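Local structure of restriction endonuclease S subunits (Thermoanaerobacter tengcongensis, 3OKG) at residues D320-E323 / R324-L328; D376-Q379 / Q380-A384. The protein probably serves as the DNA-recognising specificity subunit of a type I methyltransferase, which is built from S and M polypeptides. All coordinates share one frame; numbering follows the deposited sequence.

Interaction 1 (D320-E323 / R324-L328); sequences DSLE and RFWLL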
# COMPACT_ATOMS: atom_id res chain seq x y z
N ASP A 320 -19.20 -2.68 -37.90
CA ASP A 320 -20.23 -1.84 -37.29
C ASP A 320 -21.09 -2.59 -36.26
O ASP A 320 -21.62 -1.97 -35.35
CB ASP A 320 -21.13 -1.20 -38.34
CG ASP A 320 -20.36 -0.33 -39.31
OD1 ASP A 320 -19.33 0.25 -38.90
OD2 ASP A 320 -20.78 -0.23 -40.49
N SER A 321 -21.25 -3.90 -36.41
CA SER A 321 -22.15 -4.62 -35.50
C SER A 321 -21.50 -5.00 -34.17
O SER A 321 -22.13 -5.67 -33.35
CB SER A 321 -22.71 -5.88 -36.15
OG SER A 321 -21.68 -6.83 -36.34
N LEU A 322 -20.24 -4.60 -33.96
CA LEU A 322 -19.49 -5.00 -32.77
C LEU A 322 -18.87 -3.78 -32.08
O LEU A 322 -18.12 -3.03 -32.72
CB LEU A 322 -18.40 -6.02 -33.12
CG LEU A 322 -17.38 -6.39 -32.02
CD1 LEU A 322 -18.07 -7.18 -30.89
CD2 LEU A 322 -16.25 -7.23 -32.60
N GLU A 323 -19.20 -3.58 -30.80
CA GLU A 323 -18.64 -2.52 -29.98
C GLU A 323 -17.22 -2.87 -29.55
O GLU A 323 -16.95 -4.01 -29.14
CB GLU A 323 -19.49 -2.31 -28.73
CG GLU A 323 -20.78 -1.54 -28.97
CD GLU A 323 -20.52 -0.08 -29.30
OE1 GLU A 323 -19.43 0.43 -28.96
OE2 GLU A 323 -21.41 0.57 -29.89
N ARG A 324 -16.32 -1.90 -29.66
CA ARG A 324 -14.94 -2.10 -29.27
C ARG A 324 -14.85 -2.67 -27.86
O ARG A 324 -14.11 -3.63 -27.59
CB ARG A 324 -14.24 -0.72 -29.26
CG ARG A 324 -12.89 -0.76 -28.62
CD ARG A 324 -12.01 0.33 -29.18
NE ARG A 324 -12.08 1.58 -28.44
CZ ARG A 324 -12.94 2.55 -28.70
NH1 ARG A 324 -13.82 2.41 -29.68
NH2 ARG A 324 -12.91 3.67 -27.97
N PHE A 325 -15.58 -2.06 -26.96
CA PHE A 325 -15.48 -2.46 -25.56
C PHE A 325 -16.16 -3.78 -25.22
O PHE A 325 -15.77 -4.44 -24.24
CB PHE A 325 -15.91 -1.31 -24.66
CG PHE A 325 -14.92 -0.17 -24.68
CD1 PHE A 325 -13.60 -0.39 -24.32
CD2 PHE A 325 -15.29 1.10 -25.09
CE1 PHE A 325 -12.66 0.65 -24.34
CE2 PHE A 325 -14.36 2.14 -25.13
CZ PHE A 325 -13.04 1.90 -24.76
N TRP A 326 -17.12 -4.20 -26.04
CA TRP A 326 -17.69 -5.56 -25.89
C TRP A 326 -16.61 -6.59 -26.20
O TRP A 326 -16.38 -7.55 -25.44
CB TRP A 326 -18.89 -5.75 -26.84
CG TRP A 326 -19.60 -7.09 -26.75
CD1 TRP A 326 -19.56 -8.11 -27.68
CD2 TRP A 326 -20.45 -7.54 -25.69
NE1 TRP A 326 -20.35 -9.16 -27.26
CE2 TRP A 326 -20.92 -8.83 -26.05
CE3 TRP A 326 -20.90 -6.96 -24.49
CZ2 TRP A 326 -21.77 -9.57 -25.23
CZ3 TRP A 326 -21.76 -7.70 -23.67
CH2 TRP A 326 -22.19 -8.99 -24.05
N LEU A 327 -15.93 -6.36 -27.33
CA LEU A 327 -14.80 -7.20 -27.73
C LEU A 327 -13.71 -7.25 -26.65
O LEU A 327 -13.22 -8.32 -26.30
CB LEU A 327 -14.18 -6.64 -29.02
CG LEU A 327 -12.95 -7.39 -29.54
CD1 LEU A 327 -13.26 -8.87 -29.70
CD2 LEU A 327 -12.48 -6.79 -30.87
N LEU A 328 -13.34 -6.08 -26.14
CA LEU A 328 -12.30 -6.00 -25.12
C LEU A 328 -12.63 -6.79 -23.86
O LEU A 328 -11.79 -7.53 -23.34
CB LEU A 328 -12.04 -4.53 -24.75
CG LEU A 328 -10.71 -4.27 -24.05
CD1 LEU A 328 -9.59 -4.78 -24.93
CD2 LEU A 328 -10.51 -2.77 -23.75
O HOH W 1 -17.23 0.34 -27.68
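L322 and L327 meet methyl to methyl, CD2 to CD2 at 4.2 Å, across the start of helix 324-333. This is a hydrophobic staple: the residue just before the N-cap touches the fourth residue of the helix, and E323 between them holds the N-cap position. L322 is forked so that both methyls work. A chi1 of 171° swings CG over beside the carbonyl carbon of L322, and CD1 then reaches the pyrrole edge of W326, near the ring plane, 3.7 Å from W326 CD1. Branched leucines and a broad indole suit this buried side, which V236 and L362 help to line. The one polar atom of the indole, W326 NE1, gives its hydrogen to P361 O, while F217 meets the ring edge-to-face. Beside this packing, E323 O receives a nearly straight bond from L327 N (3.1 Å, 175°) and a weak, bent one from W326 N, which begins the helical bonding pattern.

The other side is looser and wetter. The E323 chain, bent at chi2 (-69°), does not reach the helix amides itself. Instead, a water spans the gap, donating to E323 OE1 at a short 2.5 Å and accepting from F325 N at 3.0 Å. E323 OE2 makes a salt bridge with R369 on helix 365-388, while the phenyl of F325 leads away from the loop to touch V372 on that helix, though it remains largely exposed. An acidic residue suits a helix N-terminus, whose dipole would probably favour its negative charge; with R369 and the water also gripping it, the carboxylate of E323 is likely to stay ionised.

Interaction 2 (D376-Q379 / Q380-A384); sequences DQIQ and QQVAA
Q381 turns back over the carbonyl of Q377, one helical turn earlier. Because CG lies anti to its own carbonyl carbon (chi1 -66°), Q381 CG comes within 3.1 Å of Q377 O. Farther out, the extended Q381 chain brings its amide beside the bent one of Q377. The amide planes are 51° apart and Q377 NE2 and Q381 NE2, both donors, lie 3.5 Å apart, so the pair packs without bonding. An alanine in place of Q381 removes the amide and the methylene over Q377 O, and would probably leave the Q377 side chain freer to turn. Q380 likewise lays its chain over D376 O, its CG 3.2 Å away.

All this decorates helix 365-388, in a predicted coiled coil. The apolar contact marks the face that meets helix 174-216: I378 CG2 and V382 CG2 stand 4.2 Å apart, and these branched residues lie against L208, M209 and T205. Q379 also reaches M209, while the flexible, exposed Q377 and Q380 suit the solvent side.

Backbone hydrogen bonds run from i+4 to i, the straightest from V382 N to I378 O (2.9 Å, 173°); Q381 N also bonds I378 O weakly. Beyond the segments, D376 OD1 pairs with Y329 OH on helix 324-333.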
# COMPACT_ATOMS: atom_id res chain seq x y z
N ASP A 376 -18.43 -1.58 -16.81
CA ASP A 376 -17.52 -0.47 -16.59
C ASP A 376 -17.62 0.01 -15.14
O ASP A 376 -16.60 0.34 -14.53
CB ASP A 376 -17.84 0.70 -17.51
CG ASP A 376 -17.29 0.51 -18.92
OD1 ASP A 376 -16.50 -0.44 -19.14
OD2 ASP A 376 -17.66 1.32 -19.78
N GLN A 377 -18.84 0.07 -14.62
CA GLN A 377 -19.03 0.52 -13.23
C GLN A 377 -18.28 -0.41 -12.26
O GLN A 377 -17.54 0.03 -11.39
CB GLN A 377 -20.53 0.61 -12.89
CG GLN A 377 -20.85 0.81 -11.43
CD GLN A 377 -21.25 2.24 -11.08
OE1 GLN A 377 -20.90 3.20 -11.79
NE2 GLN A 377 -21.99 2.40 -9.99
N ILE A 378 -18.46 -1.72 -12.41
CA ILE A 378 -17.77 -2.69 -11.57
C ILE A 378 -16.26 -2.64 -11.75
O ILE A 378 -15.48 -2.69 -10.78
CB ILE A 378 -18.23 -4.13 -11.88
CG1 ILE A 378 -19.76 -4.25 -11.79
CG2 ILE A 378 -17.53 -5.11 -10.98
CD1 ILE A 378 -20.28 -5.63 -12.29
N GLN A 379 -15.82 -2.56 -12.99
CA GLN A 379 -14.38 -2.54 -13.27
C GLN A 379 -13.73 -1.33 -12.60
O GLN A 379 -12.63 -1.43 -12.06
CB GLN A 379 -14.13 -2.52 -14.79
CG GLN A 379 -12.72 -2.17 -15.23
CD GLN A 379 -12.66 -1.90 -16.74
OE1 GLN A 379 -12.91 -0.78 -17.20
NE2 GLN A 379 -12.35 -2.93 -17.51
N GLN A 380 -14.41 -0.20 -12.62
CA GLN A 380 -13.86 0.99 -11.98
C GLN A 380 -13.81 0.82 -10.48
O GLN A 380 -12.92 1.36 -9.81
CB GLN A 380 -14.68 2.23 -12.33
CG GLN A 380 -14.56 2.65 -13.78
CD GLN A 380 -15.72 3.51 -14.22
OE1 GLN A 380 -16.54 3.93 -13.40
NE2 GLN A 380 -15.80 3.78 -15.52
N GLN A 381 -14.75 0.06 -9.94
CA GLN A 381 -14.83 -0.11 -8.49
C GLN A 381 -13.73 -1.05 -8.02
O GLN A 381 -13.05 -0.77 -7.05
CB GLN A 381 -16.23 -0.59 -8.05
CG GLN A 381 -17.32 0.46 -8.31
CD GLN A 381 -18.70 -0.15 -8.21
OE1 GLN A 381 -18.86 -1.36 -8.32
NE2 GLN A 381 -19.71 0.69 -8.00
N VAL A 382 -13.53 -2.15 -8.75
CA VAL A 382 -12.44 -3.08 -8.47
C VAL A 382 -11.09 -2.37 -8.48
O VAL A 382 -10.25 -2.58 -7.60
CB VAL A 382 -12.38 -4.18 -9.57
CG1 VAL A 382 -11.08 -4.98 -9.46
CG2 VAL A 382 -13.56 -5.09 -9.47
N ALA A 383 -10.88 -1.55 -9.50
CA ALA A 383 -9.63 -0.80 -9.64
C ALA A 383 -9.42 0.14 -8.46
O ALA A 383 -8.35 0.18 -7.88
CB ALA A 383 -9.61 -0.02 -10.94
N ALA A 384 -10.46 0.90 -8.12
CA ALA A 384 -10.39 1.83 -6.99
C ALA A 384 -10.08 1.10 -5.68
O ALA A 384 -9.25 1.55 -4.88
CB ALA A 384 -11.68 2.62 -6.86

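In the fold
Both interactions belong to the second half of the chain and are local, yet their settings differ. Interaction 1 is partly buried at a helix start in the globular part, where leucines and an indole fill the inner side and an acid pairs with a base. Interaction 2 lies on the surface in the second half of helix 365-388, dominated by neutral amides and main-chain bonds, and keeps one apolar face where interaction 1 has a buried apolar side. Helix 365-388 unites them: its earlier turns supply Q368 and R369 to E323, and D376 bonds Y329 of helix 324-333. The centres are 19 Å apart and the nearest atoms about 6 Å, without touching.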